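PDB 2OWN: putative Oleoyl-[acyl-carrier protein] thioesterase from Lactobacillus plantarum, which probably hydrolyses the thioester of oleoyl- and other acyl-[acyl-carrier protein]s, releasing free fatty acid. Local coordinates for residues Val39-Asp44 with Ile84-Ser89; Trp117-Gln122 with Lys129-Leu134. All blocks are in the same frame, centred on the assembly; numbering follows the deposited sequence.

Contact 1 (Val39-Asp44 with Ile84-Ser89); sequences VLASED and IAVRGS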
ATOM      1  N   VAL B  39     -13.206   3.936   2.713  1.00 29.90           N
ATOM      2  CA  VAL B  39     -13.597   2.747   3.515  1.00 29.12           C
ATOM      3  C   VAL B  39     -13.117   2.860   4.988  1.00 28.82           C
ATOM      4  O   VAL B  39     -13.823   2.381   5.884  1.00 29.12           O
ATOM      5  CB  VAL B  39     -13.173   1.408   2.802  1.00 29.11           C
ATOM      6  CG1 VAL B  39     -13.281   0.162   3.716  1.00 29.87           C
ATOM      7  CG2 VAL B  39     -13.986   1.230   1.523  1.00 30.08           C
ATOM      8  N   LEU B  40     -11.936   3.473   5.217  1.00 28.46           N
ATOM      9  CA  LEU B  40     -11.383   3.744   6.572  1.00 28.36           C
ATOM     10  C   LEU B  40     -12.362   4.632   7.350  1.00 28.02           C
ATOM     11  O   LEU B  40     -12.630   4.353   8.510  1.00 28.10           O
ATOM     12  CB  LEU B  40     -10.002   4.425   6.526  1.00 28.92           C
ATOM     13  CG  LEU B  40      -9.274   4.704   7.854  1.00 28.63           C
ATOM     14  CD1 LEU B  40      -8.937   3.401   8.580  1.00 31.31           C
ATOM     15  CD2 LEU B  40      -8.021   5.515   7.616  1.00 28.27           C
ATOM     16  N   ALA B  41     -12.859   5.695   6.699  1.00 28.05           N
ATOM     17  CA  ALA B  41     -13.874   6.619   7.274  1.00 28.89           C
ATOM     18  C   ALA B  41     -15.207   5.895   7.587  1.00 30.44           C
ATOM     19  O   ALA B  41     -15.828   6.160   8.640  1.00 31.83           O
ATOM     20  CB  ALA B  41     -14.123   7.816   6.344  1.00 28.78           C
ATOM     21  N   SER B  42     -15.613   4.984   6.688  1.00 30.72           N
ATOM     22  CA  SER B  42     -16.837   4.167   6.828  1.00 31.96           C
ATOM     23  C   SER B  42     -16.736   3.165   7.987  1.00 32.70           C
ATOM     24  O   SER B  42     -17.694   3.045   8.756  1.00 33.19           O
ATOM     25  CB  SER B  42     -17.186   3.452   5.506  1.00 31.76           C
ATOM     26  OG  SER B  42     -18.352   2.651   5.605  1.00 34.35           O
ATOM     27  N   GLU B  43     -15.603   2.453   8.095  1.00 34.29           N
ATOM     28  CA  GLU B  43     -15.368   1.485   9.208  1.00 35.30           C
ATOM     29  C   GLU B  43     -15.308   2.184  10.583  1.00 33.07           C
ATOM     30  O   GLU B  43     -15.814   1.630  11.555  1.00 31.85           O
ATOM     31  CB  GLU B  43     -14.138   0.580   8.979  1.00 35.81           C
ATOM     32  CG  GLU B  43     -14.328  -0.435   7.819  1.00 40.14           C
ATOM     33  CD  GLU B  43     -13.143  -1.394   7.589  1.00 41.48           C
ATOM     34  OE1 GLU B  43     -12.265  -1.557   8.475  1.00 50.99           O
ATOM     35  OE2 GLU B  43     -13.112  -2.020   6.502  1.00 51.99           O
ATOM     36  N   ASP B  44     -14.730   3.391  10.634  1.00 30.97           N
ATOM     37  CA  ASP B  44     -14.647   4.201  11.877  1.00 30.10           C
ATOM     38  C   ASP B  44     -15.986   4.776  12.312  1.00 28.74           C
ATOM     39  O   ASP B  44     -16.195   4.924  13.512  1.00 27.03           O
ATOM     40  CB  ASP B  44     -13.601   5.311  11.756  1.00 29.41           C
ATOM     41  CG  ASP B  44     -12.204   4.767  11.589  1.00 33.12           C
ATOM     42  OD1 ASP B  44     -11.946   3.579  11.902  1.00 34.68           O
ATOM     43  OD2 ASP B  44     -11.350   5.522  11.115  1.00 31.38           O
ATOM     44  N   ILE B  84     -12.030  13.283   5.108  1.00 32.76           N
ATOM     45  CA  ILE B  84     -12.877  12.231   4.504  1.00 32.25           C
ATOM     46  C   ILE B  84     -14.205  12.227   5.272  1.00 32.05           C
ATOM     47  O   ILE B  84     -14.237  11.778   6.424  1.00 29.83           O
ATOM     48  CB  ILE B  84     -12.269  10.777   4.505  1.00 32.40           C
ATOM     49  CG1 ILE B  84     -10.852  10.715   3.919  1.00 34.18           C
ATOM     50  CG2 ILE B  84     -13.203   9.804   3.749  1.00 32.65           C
ATOM     51  CD1 ILE B  84      -9.754  11.151   4.839  1.00 32.07           C
ATOM     52  N   ALA B  85     -15.260  12.760   4.643  1.00 30.77           N
ATOM     53  CA  ALA B  85     -16.625  12.801   5.200  1.00 31.36           C
ATOM     54  C   ALA B  85     -17.383  11.613   4.596  1.00 31.46           C
ATOM     55  O   ALA B  85     -17.199  11.319   3.409  1.00 33.70           O
ATOM     56  CB  ALA B  85     -17.317  14.103   4.873  1.00 30.90           C
ATOM     57  N   VAL B  86     -18.209  10.939   5.408  1.00 30.98           N
ATOM     58  CA  VAL B  86     -19.001   9.757   4.988  1.00 30.48           C
ATOM     59  C   VAL B  86     -20.441   9.795   5.557  1.00 29.43           C
ATOM     60  O   VAL B  86     -20.666  10.374   6.619  1.00 26.37           O
ATOM     61  CB  VAL B  86     -18.253   8.442   5.391  1.00 32.55           C
ATOM     62  CG1 VAL B  86     -18.156   8.284   6.919  1.00 24.98           C
ATOM     63  CG2 VAL B  86     -18.912   7.224   4.760  1.00 35.07           C
ATOM     64  N   ARG B  87     -21.386   9.183   4.828  1.00 29.73           N
ATOM     65  CA  ARG B  87     -22.806   9.125   5.209  1.00 29.83           C
ATOM     66  C   ARG B  87     -23.528   7.903   4.624  1.00 30.03           C
ATOM     67  O   ARG B  87     -23.450   7.673   3.413  1.00 31.18           O
ATOM     68  CB  ARG B  87     -23.499  10.429   4.764  1.00 28.65           C
ATOM     69  CG  ARG B  87     -25.001  10.561   5.102  1.00 29.68           C
ATOM     70  CD  ARG B  87     -25.534  11.977   4.861  1.00 30.36           C
ATOM     71  NE  ARG B  87     -25.589  12.370   3.444  1.00 28.75           N
ATOM     72  CZ  ARG B  87     -25.940  13.576   2.961  1.00 30.53           C
ATOM     73  NH1 ARG B  87     -26.265  14.606   3.763  1.00 36.67           N
ATOM     74  NH2 ARG B  87     -25.947  13.772   1.632  1.00 38.35           N
ATOM     75  N   GLY B  88     -24.227   7.144   5.484  1.00 29.83           N
ATOM     76  CA  GLY B  88     -25.052   5.984   5.103  1.00 30.36           C
ATOM     77  C   GLY B  88     -26.360   6.718   4.831  1.00 30.46           C
ATOM     78  O   GLY B  88     -27.211   6.824   5.708  1.00 30.13           O
ATOM     79  N   SER B  89     -26.459   7.258   3.617  1.00 30.99           N
ATOM     80  CA  SER B  89     -27.581   8.103   3.161  1.00 31.01           C
ATOM     81  C   SER B  89     -28.965   7.465   3.163  1.00 31.62           C
ATOM     82  O   SER B  89     -29.907   8.042   3.731  1.00 31.54           O
ATOM     83  CB  SER B  89     -27.268   8.649   1.763  1.00 31.16           C
ATOM     84  OG  SER B  89     -26.069   9.391   1.821  1.00 28.59           O
TER

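Contact 2 (Trp117-Gln122 with Lys129-Leu134); sequences WVMMSQ and KILPEL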
ATOM      1  N   TRP B 117     -24.218  -1.235  -1.710  1.00 34.84           N
ATOM      2  CA  TRP B 117     -23.794  -2.359  -0.860  1.00 36.27           C
ATOM      3  C   TRP B 117     -24.956  -3.338  -0.625  1.00 37.55           C
ATOM      4  O   TRP B 117     -26.106  -2.902  -0.513  1.00 37.77           O
ATOM      5  CB  TRP B 117     -23.317  -1.836   0.492  1.00 36.84           C
ATOM      6  CG  TRP B 117     -22.132  -0.917   0.468  1.00 37.55           C
ATOM      7  CD1 TRP B 117     -22.126   0.412   0.145  1.00 38.07           C
ATOM      8  CD2 TRP B 117     -20.791  -1.239   0.861  1.00 37.67           C
ATOM      9  NE1 TRP B 117     -20.857   0.926   0.268  1.00 36.58           N
ATOM     10  CE2 TRP B 117     -20.016  -0.053   0.713  1.00 38.10           C
ATOM     11  CE3 TRP B 117     -20.157  -2.420   1.309  1.00 38.25           C
ATOM     12  CZ2 TRP B 117     -18.624  -0.004   0.995  1.00 36.26           C
ATOM     13  CZ3 TRP B 117     -18.758  -2.381   1.604  1.00 37.46           C
ATOM     14  CH2 TRP B 117     -18.013  -1.168   1.439  1.00 38.90           C
ATOM     15  N   VAL B 118     -24.635  -4.633  -0.518  1.00 39.69           N
ATOM     16  CA  VAL B 118     -25.603  -5.734  -0.269  1.00 41.77           C
ATOM     17  C   VAL B 118     -25.122  -6.648   0.878  1.00 44.58           C
ATOM     18  O   VAL B 118     -23.904  -6.785   1.080  1.00 43.08           O
ATOM     19  CB  VAL B 118     -25.860  -6.576  -1.548  1.00 41.80           C
ATOM     20  CG1 VAL B 118     -26.504  -5.718  -2.623  1.00 41.19           C
ATOM     21  CG2 VAL B 118     -24.574  -7.226  -2.077  1.00 39.29           C
HETATM   22  N   MSE B 119     -26.068  -7.258   1.614  1.00 48.01           N
HETATM   23  CA  MSE B 119     -25.730  -8.176   2.720  1.00 51.48           C
HETATM   24  C   MSE B 119     -25.652  -9.612   2.197  1.00 53.41           C
HETATM   25  O   MSE B 119     -26.666 -10.154   1.738  1.00 53.26           O
HETATM   26  CB  MSE B 119     -26.700  -8.101   3.894  1.00 51.67           C
HETATM   27  CG  MSE B 119     -26.872  -6.710   4.465  1.00 53.30           C
HETATM   28 SE   MSE B 119     -27.345  -6.756   6.352  0.75 54.69          SE
HETATM   29  CE  MSE B 119     -25.567  -7.181   7.010  1.00 56.22           C
HETATM   30  N   MSE B 120     -24.441 -10.187   2.244  1.00 56.67           N
HETATM   31  CA  MSE B 120     -24.143 -11.566   1.823  1.00 59.44           C
HETATM   32  C   MSE B 120     -24.046 -12.445   3.066  1.00 60.27           C
HETATM   33  O   MSE B 120     -23.354 -12.069   4.022  1.00 60.99           O
HETATM   34  CB  MSE B 120     -22.825 -11.646   1.037  1.00 60.70           C
HETATM   35  CG  MSE B 120     -22.851 -10.984  -0.338  1.00 66.83           C
HETATM   36 SE   MSE B 120     -23.967 -11.914  -1.649  0.75 82.59          SE
HETATM   37  CE  MSE B 120     -22.973 -13.590  -1.769  1.00 81.89           C
ATOM     38  N   SER B 121     -24.717 -13.605   3.041  1.00 60.67           N
ATOM     39  CA  SER B 121     -24.709 -14.565   4.163  1.00 61.16           C
ATOM     40  C   SER B 121     -23.332 -15.247   4.289  1.00 61.75           C
ATOM     41  O   SER B 121     -22.653 -15.460   3.278  1.00 62.23           O
ATOM     42  CB  SER B 121     -25.814 -15.616   3.997  1.00 61.28           C
ATOM     43  OG  SER B 121     -25.867 -16.525   5.086  1.00 61.96           O
ATOM     44  N   GLN B 122     -22.936 -15.569   5.524  1.00 62.29           N
ATOM     45  CA  GLN B 122     -21.636 -16.225   5.803  1.00 62.97           C
ATOM     46  C   GLN B 122     -21.619 -17.703   5.380  1.00 63.25           C
ATOM     47  O   GLN B 122     -20.647 -18.144   4.749  1.00 63.45           O
ATOM     48  CB  GLN B 122     -21.244 -16.091   7.287  1.00 63.31           C
ATOM     49  CG  GLN B 122     -21.075 -14.633   7.789  1.00 64.72           C
ATOM     50  CD  GLN B 122     -19.959 -13.818   7.108  1.00 67.68           C
ATOM     51  OE1 GLN B 122     -20.052 -12.593   7.034  1.00 70.65           O
ATOM     52  NE2 GLN B 122     -18.928 -14.488   6.591  1.00 68.98           N
ATOM     53  N   LYS B 129     -31.764 -10.180   2.855  1.00 49.59           N
ATOM     54  CA  LYS B 129     -32.420  -8.868   3.078  1.00 48.93           C
ATOM     55  C   LYS B 129     -31.622  -8.040   4.094  1.00 48.61           C
ATOM     56  O   LYS B 129     -30.955  -8.613   4.975  1.00 48.52           O
ATOM     57  CB  LYS B 129     -33.866  -9.029   3.569  1.00 49.02           C
ATOM     58  CG  LYS B 129     -34.785  -9.757   2.604  1.00 48.20           C
ATOM     59  CD  LYS B 129     -36.181  -9.893   3.173  1.00 48.95           C
ATOM     60  CE  LYS B 129     -37.107 -10.608   2.206  1.00 48.71           C
ATOM     61  NZ  LYS B 129     -38.481 -10.763   2.760  1.00 50.30           N
ATOM     62  N   ILE B 130     -31.682  -6.707   3.962  1.00 47.70           N
ATOM     63  CA  ILE B 130     -30.972  -5.783   4.869  1.00 47.31           C
ATOM     64  C   ILE B 130     -31.690  -5.749   6.229  1.00 47.00           C
ATOM     65  O   ILE B 130     -32.899  -5.497   6.281  1.00 47.04           O
ATOM     66  CB  ILE B 130     -30.827  -4.336   4.302  1.00 47.34           C
ATOM     67  CG1 ILE B 130     -30.034  -4.345   2.989  1.00 47.95           C
ATOM     68  CG2 ILE B 130     -30.131  -3.406   5.312  1.00 46.98           C
ATOM     69  CD1 ILE B 130     -29.800  -2.974   2.380  1.00 46.81           C
ATOM     70  N   LEU B 131     -30.930  -6.004   7.301  1.00 46.46           N
ATOM     71  CA  LEU B 131     -31.424  -5.992   8.677  1.00 46.67           C
ATOM     72  C   LEU B 131     -31.455  -4.514   9.106  1.00 46.65           C
ATOM     73  O   LEU B 131     -30.393  -3.869   9.038  1.00 46.10           O
ATOM     74  CB  LEU B 131     -30.505  -6.789   9.617  1.00 46.37           C
ATOM     75  CG  LEU B 131     -30.252  -8.269   9.305  1.00 46.36           C
ATOM     76  CD1 LEU B 131     -29.209  -8.837  10.261  1.00 45.98           C
ATOM     77  CD2 LEU B 131     -31.532  -9.101   9.353  1.00 46.67           C
ATOM     78  N   PRO B 132     -32.646  -3.957   9.495  1.00 46.79           N
ATOM     79  CA  PRO B 132     -32.703  -2.532   9.927  1.00 46.71           C
ATOM     80  C   PRO B 132     -31.843  -2.163  11.167  1.00 46.57           C
ATOM     81  O   PRO B 132     -31.464  -1.001  11.278  1.00 46.75           O
ATOM     82  CB  PRO B 132     -34.204  -2.288  10.169  1.00 46.75           C
ATOM     83  CG  PRO B 132     -34.766  -3.611  10.412  1.00 48.13           C
ATOM     84  CD  PRO B 132     -33.995  -4.557   9.550  1.00 46.80           C
ATOM     85  N   GLU B 133     -31.568  -3.124  12.063  1.00 46.29           N
ATOM     86  CA  GLU B 133     -30.696  -2.910  13.253  1.00 46.01           C
ATOM     87  C   GLU B 133     -29.238  -2.558  12.868  1.00 44.56           C
ATOM     88  O   GLU B 133     -28.607  -1.756  13.558  1.00 43.66           O
ATOM     89  CB  GLU B 133     -30.714  -4.114  14.223  1.00 46.27           C
ATOM     90  CG  GLU B 133     -30.162  -5.459  13.668  1.00 48.89           C
ATOM     91  CD  GLU B 133     -30.241  -6.628  14.656  1.00 49.02           C
ATOM     92  OE1 GLU B 133     -30.545  -6.433  15.857  1.00 54.11           O
ATOM     93  OE2 GLU B 133     -29.976  -7.766  14.216  1.00 56.31           O
ATOM     94  N   LEU B 134     -28.727  -3.170  11.789  1.00 43.80           N
ATOM     95  CA  LEU B 134     -27.359  -2.908  11.266  1.00 42.88           C
ATOM     96  C   LEU B 134     -27.226  -1.608  10.417  1.00 41.93           C
ATOM     97  O   LEU B 134     -26.097  -1.216  10.105  1.00 42.20           O
ATOM     98  CB  LEU B 134     -26.834  -4.118  10.469  1.00 42.97           C
ATOM     99  CG  LEU B 134     -26.845  -5.481  11.184  1.00 42.57           C
ATOM    100  CD1 LEU B 134     -26.312  -6.556  10.254  1.00 42.46           C
ATOM    101  CD2 LEU B 134     -26.052  -5.489  12.490  1.00 41.13           C
TER

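Contact 1 (Val39-Asp44 with Ile84-Ser89)
Ala41 of the long helix sits against Ile84 and Val86 of the sheet in the helix-on-sheet core of a hotdog domain, the fold in which a curved antiparallel sheet wraps round a central helix. The local axes of 39-44 and 84-89 come within 8.0 Å and run at 55° to each other. Such close approach suits the small residue at the crossing: Ala41 points its CB at the strand, and both Ile84 and Val86 point theirs at the helix, while Ala85 between them faces the other way.

The tightest touch is Ala41 CB against Ile84 CG2 at 3.4 Å, inside the usual carbon-carbon distance. Ile84 reaches it with its short branch, CG2 lying opposite the backbone N about the first torsion; CG1 and CD1 run off to one side. Val86 works differently. Its chi1 of 66° sets CG1 between the backbone N and carbonyl carbon, and from there the methyl meets the helix backbone, 3.6 Å from Ala41 O, with Ala41 CB a little farther off at 4.1 Å. The other methyl, Val86 CG2, approaches Ser42 CB at 4.2 Å. The interface is wholly van der Waals. One flank may border a pocket, since the Ser42 side chain is about 4 Å from an unidentified bound molecule.

Farther along the helix, Asp44 makes a salt bridge to Arg17 of the second subunit. Around this core, strand 81-91 is held on one side by strand 12-17, through backbone bonds of Ile84 with Glu14 and Val86 with Tyr12, and on the other by strand 95-103, where Ala85 pairs with Trp101 and Arg87 with Glu99. Ile37 and Gln45, elsewhere on helix 31-48, extend the packing along Ile84 and Val86.

Contact 2 (Trp117-Gln122 with Lys129-Leu134)
Met119, a selenomethionine, carries nearly all of the strand's side of this contact, reaching from strand 109-121 of the hotdog sheet to the chain that leaves the short hairpin partner 127-128. Its side chain lies along segment 129-134 and touches Ile130, Leu131 and, after the turn, Leu134. CG comes first, 4.2 Å from Ile130 CG1. The selenium lies in front of the Leu131 amide, whose N-H points almost straight at it, with Met119 SE 3.8 Å from Leu131 N and 4.0 Å from Ile130 CA. Leu131 adds CG at the fringe, 4.4 Å from SE.

Farther out, the antiparallel hairpin holds the two segments side by side: Met119 pairs through its backbone with Val128, and Val61 of the adjoining strand 61-72 packs against the Met119 side chain. Ile130 also leans on Ala96 of strand 95-103. Beyond Pro132 the segment turns back, with a weak bond of 3.3 Å from Leu134 N to Leu131 O, and Leu134, which also touches His59, is brought round to face the strand. The bend in Met119, chi3 76°, turns the terminal methyl back from Ile130 and Leu131, and there CE meets Leu134 CD1 at 3.4 Å, tighter than usual carbon contact.

Both contacts are buried and hydrophobic, and both belong to the N-terminal acyl-ACP thioesterase family region, yet they use the sheet differently. Contact 1 joins the long helix to strand 81-91 through a small alanine set against beta-branched Ile84 and Val86, and its surroundings include the second subunit. Contact 2 lies farther from the centre of the chain, where one long flexible side chain ties a sheet strand to a loop with exposed residues, and no other chain touches it. The centres of contact 1 and contact 2 are about 17 Å apart, and the two do not touch. Strand 95-103, paired with both 81-91 and 109-121, bridges them, with Arg98 touched by Val86 and Trp117.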